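Local coordinates for vanadium-dependent bromoperoxidase (Corallina officinalis, PDB 1QHB), which catalyses the halogenation of organic substrates with bromide and hydrogen peroxide, using bound vanadate, as a homododecamer whose subunits each bind a calcium ion important for stability, at residues D507-V512 / V520-P525; P106-D111 / L118-W123. One frame throughout, in Å; residues are numbered along the deposited sequence.

Interaction 1: D507-V512 / V520-P525; sequences DQVFEV and VKSSFP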
ATOM      1  N   ASP A 507     -11.883 -55.980  17.321  1.00 19.24           N
ATOM      2  CA  ASP A 507     -12.550 -57.262  17.463  1.00 24.90           C
ATOM      3  C   ASP A 507     -12.620 -57.841  18.870  1.00 25.35           C
ATOM      4  O   ASP A 507     -13.455 -58.717  19.095  1.00 29.09           O
ATOM      5  CB  ASP A 507     -11.843 -58.285  16.553  1.00 40.82           C
ATOM      6  CG  ASP A 507     -11.883 -57.853  15.099  1.00 51.00           C
ATOM      7  OD1 ASP A 507     -12.967 -57.440  14.635  1.00 55.19           O
ATOM      8  OD2 ASP A 507     -10.824 -57.927  14.442  1.00 58.87           O
ATOM      9  N   GLN A 508     -11.793 -57.419  19.804  1.00 23.25           N
ATOM     10  CA  GLN A 508     -11.793 -57.905  21.177  1.00 23.84           C
ATOM     11  C   GLN A 508     -12.500 -56.873  22.056  1.00 20.38           C
ATOM     12  O   GLN A 508     -12.069 -55.711  22.117  1.00 23.96           O
ATOM     13  CB  GLN A 508     -10.394 -58.096  21.714  1.00 34.50           C
ATOM     14  CG  GLN A 508      -9.480 -59.128  21.084  1.00 50.05           C
ATOM     15  CD  GLN A 508      -8.180 -59.199  21.888  1.00 65.48           C
ATOM     16  OE1 GLN A 508      -7.415 -58.235  21.983  1.00 70.18           O
ATOM     17  NE2 GLN A 508      -7.936 -60.359  22.493  1.00 68.51           N
ATOM     18  N   VAL A 509     -13.627 -57.233  22.621  1.00 13.60           N
ATOM     19  CA  VAL A 509     -14.426 -56.357  23.435  1.00 16.92           C
ATOM     20  C   VAL A 509     -14.405 -56.839  24.868  1.00 22.10           C
ATOM     21  O   VAL A 509     -14.745 -57.987  25.138  1.00 22.34           O
ATOM     22  CB  VAL A 509     -15.874 -56.227  22.950  1.00 16.94           C
ATOM     23  CG1 VAL A 509     -16.590 -55.072  23.640  1.00 12.69           C
ATOM     24  CG2 VAL A 509     -15.921 -55.963  21.443  1.00 18.28           C
ATOM     25  N   PHE A 510     -13.959 -55.964  25.778  1.00 19.40           N
ATOM     26  CA  PHE A 510     -13.866 -56.297  27.174  1.00 15.43           C
ATOM     27  C   PHE A 510     -14.767 -55.447  28.040  1.00 16.51           C
ATOM     28  O   PHE A 510     -15.134 -54.367  27.650  1.00 18.30           O
ATOM     29  CB  PHE A 510     -12.441 -56.060  27.668  1.00 13.02           C
ATOM     30  CG  PHE A 510     -11.461 -57.032  27.096  1.00 20.14           C
ATOM     31  CD1 PHE A 510     -11.372 -58.322  27.595  1.00 22.02           C
ATOM     32  CD2 PHE A 510     -10.690 -56.660  26.015  1.00 21.97           C
ATOM     33  CE1 PHE A 510     -10.482 -59.227  27.012  1.00 22.06           C
ATOM     34  CE2 PHE A 510      -9.806 -57.553  25.441  1.00 20.67           C
ATOM     35  CZ  PHE A 510      -9.693 -58.836  25.940  1.00 21.24           C
ATOM     36  N   GLU A 511     -15.097 -55.913  29.199  1.00 15.85           N
ATOM     37  CA  GLU A 511     -15.868 -55.191  30.217  1.00 16.07           C
ATOM     38  C   GLU A 511     -15.235 -55.536  31.582  1.00 15.86           C
ATOM     39  O   GLU A 511     -14.460 -56.513  31.632  1.00 16.81           O
ATOM     40  CB  GLU A 511     -17.302 -55.621  30.253  1.00 15.43           C
ATOM     41  CG  GLU A 511     -18.205 -55.090  29.161  1.00 30.56           C
ATOM     42  CD  GLU A 511     -19.570 -55.773  29.232  1.00 35.57           C
ATOM     43  OE1 GLU A 511     -20.197 -55.555  30.283  1.00 39.27           O
ATOM     44  OE2 GLU A 511     -19.967 -56.478  28.281  1.00 31.53           O
ATOM     45  N   VAL A 512     -15.678 -54.861  32.619  1.00 13.56           N
ATOM     46  CA  VAL A 512     -15.137 -55.146  33.960  1.00 16.49           C
ATOM     47  C   VAL A 512     -16.015 -56.261  34.551  1.00 19.34           C
ATOM     48  O   VAL A 512     -17.231 -56.252  34.479  1.00 18.00           O
ATOM     49  CB  VAL A 512     -15.100 -53.888  34.828  1.00 19.37           C
ATOM     50  CG1 VAL A 512     -14.661 -54.164  36.264  1.00 14.44           C
ATOM     51  CG2 VAL A 512     -14.156 -52.802  34.271  1.00 12.66           C
ATOM     52  N   VAL A 520     -13.103 -58.984  31.563  1.00 21.92           N
ATOM     53  CA  VAL A 520     -13.599 -60.221  31.007  1.00 22.07           C
ATOM     54  C   VAL A 520     -14.143 -59.932  29.606  1.00 22.45           C
ATOM     55  O   VAL A 520     -14.546 -58.815  29.321  1.00 22.86           O
ATOM     56  CB  VAL A 520     -14.742 -60.930  31.757  1.00 23.25           C
ATOM     57  CG1 VAL A 520     -14.211 -61.514  33.058  1.00 23.52           C
ATOM     58  CG2 VAL A 520     -15.923 -59.986  31.980  1.00 16.14           C
ATOM     59  N   LYS A 521     -14.151 -60.969  28.788  1.00 24.90           N
ATOM     60  CA  LYS A 521     -14.689 -60.819  27.437  1.00 27.52           C
ATOM     61  C   LYS A 521     -16.143 -60.427  27.584  1.00 26.82           C
ATOM     62  O   LYS A 521     -16.879 -60.946  28.422  1.00 28.66           O
ATOM     63  CB  LYS A 521     -14.400 -62.071  26.627  1.00 32.96           C
ATOM     64  CG  LYS A 521     -15.016 -62.102  25.241  1.00 57.81           C
ATOM     65  CD  LYS A 521     -14.929 -63.492  24.629  1.00 70.17           C
ATOM     66  CE  LYS A 521     -15.379 -63.469  23.174  1.00 78.07           C
ATOM     67  NZ  LYS A 521     -15.194 -64.801  22.534  1.00 86.70           N
ATOM     68  N   SER A 522     -16.565 -59.416  26.833  1.00 23.33           N
ATOM     69  CA  SER A 522     -17.934 -58.928  26.903  1.00 23.16           C
ATOM     70  C   SER A 522     -18.921 -59.866  26.222  1.00 23.90           C
ATOM     71  O   SER A 522     -18.549 -60.590  25.300  1.00 19.98           O
ATOM     72  CB  SER A 522     -17.943 -57.571  26.168  1.00 22.00           C
ATOM     73  OG  SER A 522     -19.261 -57.144  25.919  1.00 20.49           O
ATOM     74  N   SER A 523     -20.218 -59.683  26.478  1.00 24.19           N
ATOM     75  CA  SER A 523     -21.203 -60.530  25.763  1.00 31.59           C
ATOM     76  C   SER A 523     -21.523 -59.875  24.418  1.00 31.60           C
ATOM     77  O   SER A 523     -22.083 -60.505  23.524  1.00 32.34           O
ATOM     78  CB  SER A 523     -22.476 -60.723  26.577  1.00 31.54           C
ATOM     79  OG  SER A 523     -22.940 -59.421  26.941  1.00 51.89           O
ATOM     80  N   PHE A 524     -21.218 -58.580  24.293  1.00 29.91           N
ATOM     81  CA  PHE A 524     -21.381 -57.912  23.005  1.00 28.27           C
ATOM     82  C   PHE A 524     -20.329 -58.507  22.071  1.00 29.42           C
ATOM     83  O   PHE A 524     -19.125 -58.576  22.334  1.00 32.73           O
ATOM     84  CB  PHE A 524     -21.213 -56.416  23.158  1.00 23.92           C
ATOM     85  CG  PHE A 524     -21.407 -55.667  21.881  1.00 25.22           C
ATOM     86  CD1 PHE A 524     -22.686 -55.370  21.438  1.00 23.75           C
ATOM     87  CD2 PHE A 524     -20.306 -55.256  21.126  1.00 23.90           C
ATOM     88  CE1 PHE A 524     -22.871 -54.648  20.273  1.00 27.21           C
ATOM     89  CE2 PHE A 524     -20.483 -54.566  19.935  1.00 25.42           C
ATOM     90  CZ  PHE A 524     -21.784 -54.265  19.529  1.00 25.88           C
ATOM     91  N   PRO A 525     -20.759 -59.020  20.938  1.00 33.08           N
ATOM     92  CA  PRO A 525     -19.868 -59.635  19.982  1.00 37.01           C
ATOM     93  C   PRO A 525     -18.814 -58.696  19.402  1.00 42.61           C
ATOM     94  O   PRO A 525     -17.646 -59.082  19.230  1.00 47.01           O
ATOM     95  CB  PRO A 525     -20.781 -60.114  18.862  1.00 36.49           C
ATOM     96  CG  PRO A 525     -22.180 -59.972  19.340  1.00 37.16           C
ATOM     97  CD  PRO A 525     -22.187 -59.008  20.504  1.00 35.19           C
TER

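Interaction 2: P106-D111 / L118-W123; sequences PIWRSD and LEVRGW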
ATOM      1  N   PRO A 106     -12.903 -15.865  57.628  1.00 38.71           N
ATOM      2  CA  PRO A 106     -14.306 -15.841  57.278  1.00 35.26           C
ATOM      3  C   PRO A 106     -15.154 -16.423  58.388  1.00 33.23           C
ATOM      4  O   PRO A 106     -14.828 -17.264  59.220  1.00 38.18           O
ATOM      5  CB  PRO A 106     -14.419 -16.635  55.985  1.00 34.86           C
ATOM      6  CG  PRO A 106     -13.035 -16.932  55.553  1.00 34.44           C
ATOM      7  CD  PRO A 106     -12.117 -16.718  56.712  1.00 35.92           C
ATOM      8  N   ILE A 107     -16.384 -15.884  58.467  1.00 25.08           N
ATOM      9  CA  ILE A 107     -17.341 -16.407  59.431  1.00 25.71           C
ATOM     10  C   ILE A 107     -18.340 -17.238  58.624  1.00 25.64           C
ATOM     11  O   ILE A 107     -19.080 -16.724  57.764  1.00 24.66           O
ATOM     12  CB  ILE A 107     -18.046 -15.320  60.257  1.00 32.74           C
ATOM     13  CG1 ILE A 107     -16.970 -14.533  61.025  1.00 31.06           C
ATOM     14  CG2 ILE A 107     -19.061 -15.939  61.198  1.00 20.44           C
ATOM     15  CD1 ILE A 107     -17.484 -13.227  61.595  1.00 35.77           C
ATOM     16  N   TRP A 108     -18.309 -18.545  58.832  1.00 21.61           N
ATOM     17  CA  TRP A 108     -19.107 -19.443  58.023  1.00 20.04           C
ATOM     18  C   TRP A 108     -20.397 -19.766  58.750  1.00 20.78           C
ATOM     19  O   TRP A 108     -20.375 -19.564  59.975  1.00 23.15           O
ATOM     20  CB  TRP A 108     -18.329 -20.753  57.795  1.00 15.11           C
ATOM     21  CG  TRP A 108     -17.038 -20.523  57.069  1.00 16.24           C
ATOM     22  CD1 TRP A 108     -15.782 -20.719  57.551  1.00 14.63           C
ATOM     23  CD2 TRP A 108     -16.895 -20.096  55.712  1.00 15.63           C
ATOM     24  NE1 TRP A 108     -14.842 -20.392  56.592  1.00 17.13           N
ATOM     25  CE2 TRP A 108     -15.524 -20.031  55.439  1.00 18.50           C
ATOM     26  CE3 TRP A 108     -17.806 -19.748  54.711  1.00 17.38           C
ATOM     27  CZ2 TRP A 108     -15.012 -19.620  54.200  1.00 15.73           C
ATOM     28  CZ3 TRP A 108     -17.321 -19.327  53.500  1.00 14.66           C
ATOM     29  CH2 TRP A 108     -15.937 -19.269  53.258  1.00 13.82           C
ATOM     30  N   ARG A 109     -21.370 -20.341  58.074  1.00 19.52           N
ATOM     31  CA  ARG A 109     -22.598 -20.748  58.739  1.00 18.45           C
ATOM     32  C   ARG A 109     -22.442 -22.106  59.422  1.00 24.09           C
ATOM     33  O   ARG A 109     -22.998 -22.360  60.505  1.00 25.37           O
ATOM     34  CB  ARG A 109     -23.738 -20.884  57.718  1.00 15.42           C
ATOM     35  CG  ARG A 109     -24.141 -19.536  57.093  1.00 13.45           C
ATOM     36  CD  ARG A 109     -25.183 -19.814  55.983  1.00 22.31           C
ATOM     37  NE  ARG A 109     -25.849 -18.541  55.669  1.00 22.39           N
ATOM     38  CZ  ARG A 109     -25.460 -17.644  54.779  1.00 29.26           C
ATOM     39  NH1 ARG A 109     -24.385 -17.878  54.019  1.00 23.73           N
ATOM     40  NH2 ARG A 109     -26.183 -16.538  54.650  1.00 24.28           N
ATOM     41  N   SER A 110     -21.757 -23.054  58.774  1.00 23.08           N
ATOM     42  CA  SER A 110     -21.654 -24.388  59.340  1.00 20.41           C
ATOM     43  C   SER A 110     -20.535 -24.567  60.357  1.00 20.20           C
ATOM     44  O   SER A 110     -19.490 -23.945  60.336  1.00 21.46           O
ATOM     45  CB  SER A 110     -21.516 -25.431  58.216  1.00 20.17           C
ATOM     46  OG  SER A 110     -20.222 -25.401  57.659  1.00 19.90           O
ATOM     47  N   ASP A 111     -20.867 -25.412  61.345  1.00 20.55           N
ATOM     48  CA  ASP A 111     -19.920 -25.803  62.394  1.00 19.01           C
ATOM     49  C   ASP A 111     -18.701 -26.446  61.775  1.00 20.36           C
ATOM     50  O   ASP A 111     -17.550 -26.103  62.076  1.00 23.57           O
ATOM     51  CB  ASP A 111     -20.621 -26.777  63.342  1.00 29.36           C
ATOM     52  CG  ASP A 111     -21.702 -26.095  64.178  1.00 31.55           C
ATOM     53  OD1 ASP A 111     -21.668 -24.848  64.295  1.00 32.91           O
ATOM     54  OD2 ASP A 111     -22.591 -26.789  64.734  1.00 43.15           O
ATOM     55  N   LEU A 118     -11.707 -22.845  57.453  1.00 22.06           N
ATOM     56  CA  LEU A 118     -11.529 -22.748  55.994  1.00 20.18           C
ATOM     57  C   LEU A 118     -11.323 -21.313  55.563  1.00 19.45           C
ATOM     58  O   LEU A 118     -11.916 -20.389  56.152  1.00 20.73           O
ATOM     59  CB  LEU A 118     -12.829 -23.295  55.368  1.00 16.79           C
ATOM     60  CG  LEU A 118     -13.003 -24.820  55.547  1.00 19.69           C
ATOM     61  CD1 LEU A 118     -14.211 -25.322  54.789  1.00 18.33           C
ATOM     62  CD2 LEU A 118     -11.756 -25.583  55.101  1.00 18.99           C
ATOM     63  N   GLU A 119     -10.584 -21.114  54.507  1.00 19.54           N
ATOM     64  CA  GLU A 119     -10.390 -19.835  53.869  1.00 21.17           C
ATOM     65  C   GLU A 119     -11.181 -19.904  52.544  1.00 21.74           C
ATOM     66  O   GLU A 119     -11.780 -20.946  52.301  1.00 17.81           O
ATOM     67  CB  GLU A 119      -8.927 -19.543  53.604  1.00 21.64           C
ATOM     68  CG  GLU A 119      -8.368 -18.455  54.518  1.00 31.60           C
ATOM     69  CD  GLU A 119      -9.029 -17.093  54.348  1.00 34.35           C
ATOM     70  OE1 GLU A 119      -9.847 -16.901  53.424  1.00 26.06           O
ATOM     71  OE2 GLU A 119      -8.727 -16.212  55.190  1.00 39.45           O
ATOM     72  N   VAL A 120     -11.156 -18.831  51.771  1.00 19.75           N
ATOM     73  CA  VAL A 120     -11.867 -18.725  50.530  1.00 17.19           C
ATOM     74  C   VAL A 120     -11.063 -19.181  49.321  1.00 20.17           C
ATOM     75  O   VAL A 120      -9.838 -19.210  49.390  1.00 19.83           O
ATOM     76  CB  VAL A 120     -12.318 -17.268  50.239  1.00 22.15           C
ATOM     77  CG1 VAL A 120     -13.220 -16.798  51.366  1.00 13.75           C
ATOM     78  CG2 VAL A 120     -11.123 -16.344  50.084  1.00 19.28           C
ATOM     79  N   ARG A 121     -11.752 -19.517  48.232  1.00 19.95           N
ATOM     80  CA  ARG A 121     -11.019 -19.867  46.994  1.00 22.24           C
ATOM     81  C   ARG A 121     -11.468 -18.820  45.974  1.00 21.95           C
ATOM     82  O   ARG A 121     -12.569 -18.301  46.151  1.00 24.79           O
ATOM     83  CB  ARG A 121     -11.255 -21.316  46.532  1.00 16.81           C
ATOM     84  CG  ARG A 121     -12.713 -21.683  46.363  1.00 19.36           C
ATOM     85  CD  ARG A 121     -12.904 -23.135  45.951  1.00 22.67           C
ATOM     86  NE  ARG A 121     -12.213 -23.425  44.689  1.00 21.38           N
ATOM     87  CZ  ARG A 121     -12.550 -24.326  43.789  1.00 26.83           C
ATOM     88  NH1 ARG A 121     -13.628 -25.092  43.961  1.00 15.77           N
ATOM     89  NH2 ARG A 121     -11.739 -24.415  42.726  1.00 17.49           N
ATOM     90  N   GLY A 122     -10.683 -18.495  44.943  1.00 20.65           N
ATOM     91  CA  GLY A 122     -11.046 -17.489  43.972  1.00 19.52           C
ATOM     92  C   GLY A 122     -11.465 -18.037  42.619  1.00 21.82           C
ATOM     93  O   GLY A 122     -11.414 -19.250  42.387  1.00 17.28           O
ATOM     94  N   TRP A 123     -11.944 -17.142  41.745  1.00 21.45           N
ATOM     95  CA  TRP A 123     -12.419 -17.589  40.420  1.00 21.92           C
ATOM     96  C   TRP A 123     -11.247 -18.036  39.570  1.00 24.57           C
ATOM     97  O   TRP A 123     -10.207 -17.449  39.806  1.00 19.82           O
ATOM     98  CB  TRP A 123     -13.217 -16.495  39.734  1.00 18.87           C
ATOM     99  CG  TRP A 123     -14.447 -16.179  40.548  1.00 21.38           C
ATOM    100  CD1 TRP A 123     -15.608 -16.872  40.550  1.00 17.77           C
ATOM    101  CD2 TRP A 123     -14.613 -15.087  41.455  1.00 14.99           C
ATOM    102  NE1 TRP A 123     -16.523 -16.288  41.410  1.00 17.07           N
ATOM    103  CE2 TRP A 123     -15.921 -15.184  41.961  1.00 16.84           C
ATOM    104  CE3 TRP A 123     -13.806 -14.030  41.859  1.00 20.59           C
ATOM    105  CZ2 TRP A 123     -16.439 -14.271  42.889  1.00 17.71           C
ATOM    106  CZ3 TRP A 123     -14.336 -13.120  42.758  1.00 20.31           C
ATOM    107  CH2 TRP A 123     -15.631 -13.248  43.275  1.00 20.03           C
TER

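Interaction 1: D507-V512 / V520-P525
E511 and V520 face each other as an antiparallel hydrogen-bonded pair. E511 N donates to V520 O at 3.0 Å, and V520 N returns a bond of 2.8 Å to E511 O. One residue along, F510 and K521 form the non-hydrogen-bonded pair, where F510 CA approaches V520 O to 3.4 Å in a CA-H...O contact.

V509, with the largest area buried by the other segment, then closes on S522. The bond from S522 N to V509 O, 2.9 Å, is almost straight at hydrogen (174°). With CG1 of V509 anti to the backbone N (chi1 -167°), that methyl lies 3.8 Å from S522 CB, while CG2 looks to the edge of the F524 ring.

The glutamate reaches the same serine: its extended chain carries OE2 to S522 OG, 2.6 Å away, and OE2 receives the hydroxyl proton on its anti lone pair. S522 OG in turn accepts from F524 N, so the hydroxyl is gripped as both donor and acceptor.

Outside the pair, Q239 OE1 takes the F510 N-H and S174 OG bonds to V512 O. The backbone pattern is that of a two-stranded beta hairpin, 510-512 with 519-521, followed by an ST turn at S522.

Interaction 2: P106-D111 / L118-W123
W108 turns its indole toward L118 with CG anti to the carbonyl carbon (chi1 -61°), and the chi2 bend of E119 (-63°) swings its carboxylate back to the ring of P106. These residues belong to the two loops flanking helix 111-115, a loop-helix-loop connection; S110 is the N-cap of that helix, its OG meeting A113 N.

The central bond runs from W108 NE1 to L118 O, 3.0 Å long with an N-H...O angle of 157°. The acceptor lies in the indole plane, at the ring edge. Seen from the carbonyl the approach is less regular: the nitrogen stands above the carbonyl plane and not on a lone pair. L118 CB is 3.7 Å from W108 NE1, displaced from the indole plane on the side opposite P106 CB, and the two side chains cross at about a right angle.

P106, two residues before W108 in its own loop, covers one face of the indole, with CB 3.4 Å above the plane and offset toward the rim. It thereby presents P106 CG to V120 CG1, 4.2 Å away, a methyl that reaches W108 CH2 as well, so proline, tryptophan and valine form one apolar cluster.

R99 is the salt-bridge partner of E119 OE1, and K364 of a second subunit makes a long, weak ion pair with OE2. That subunit also packs on L118 and V120, placing the second loop at an interface, while A305 and D300 touch W108 from within the chain. E119 OE1 additionally accepts from V120 N at 2.9 Å, using its anti lone pair.

How the interactions relate
Both contacts link chain segments that follow each other closely, yet they share no element: centres are 47 Å apart, nearest atoms about 29 Å, on opposite sides of the chain's centre. Interaction 1 is a surface contact held by two backbone bonds of the strand pair, a third just beyond it, and a serine-carboxylate bond; no other subunit touches its segments. Interaction 2 is buried and has no strand pairing between its segments; a single indole-to-carbonyl bond combines with proline, leucine and valine packing beside a neighbouring subunit. It has the smaller interface, 215 against 401 Å². Neither lies at the annotated vanadate or calcium sites.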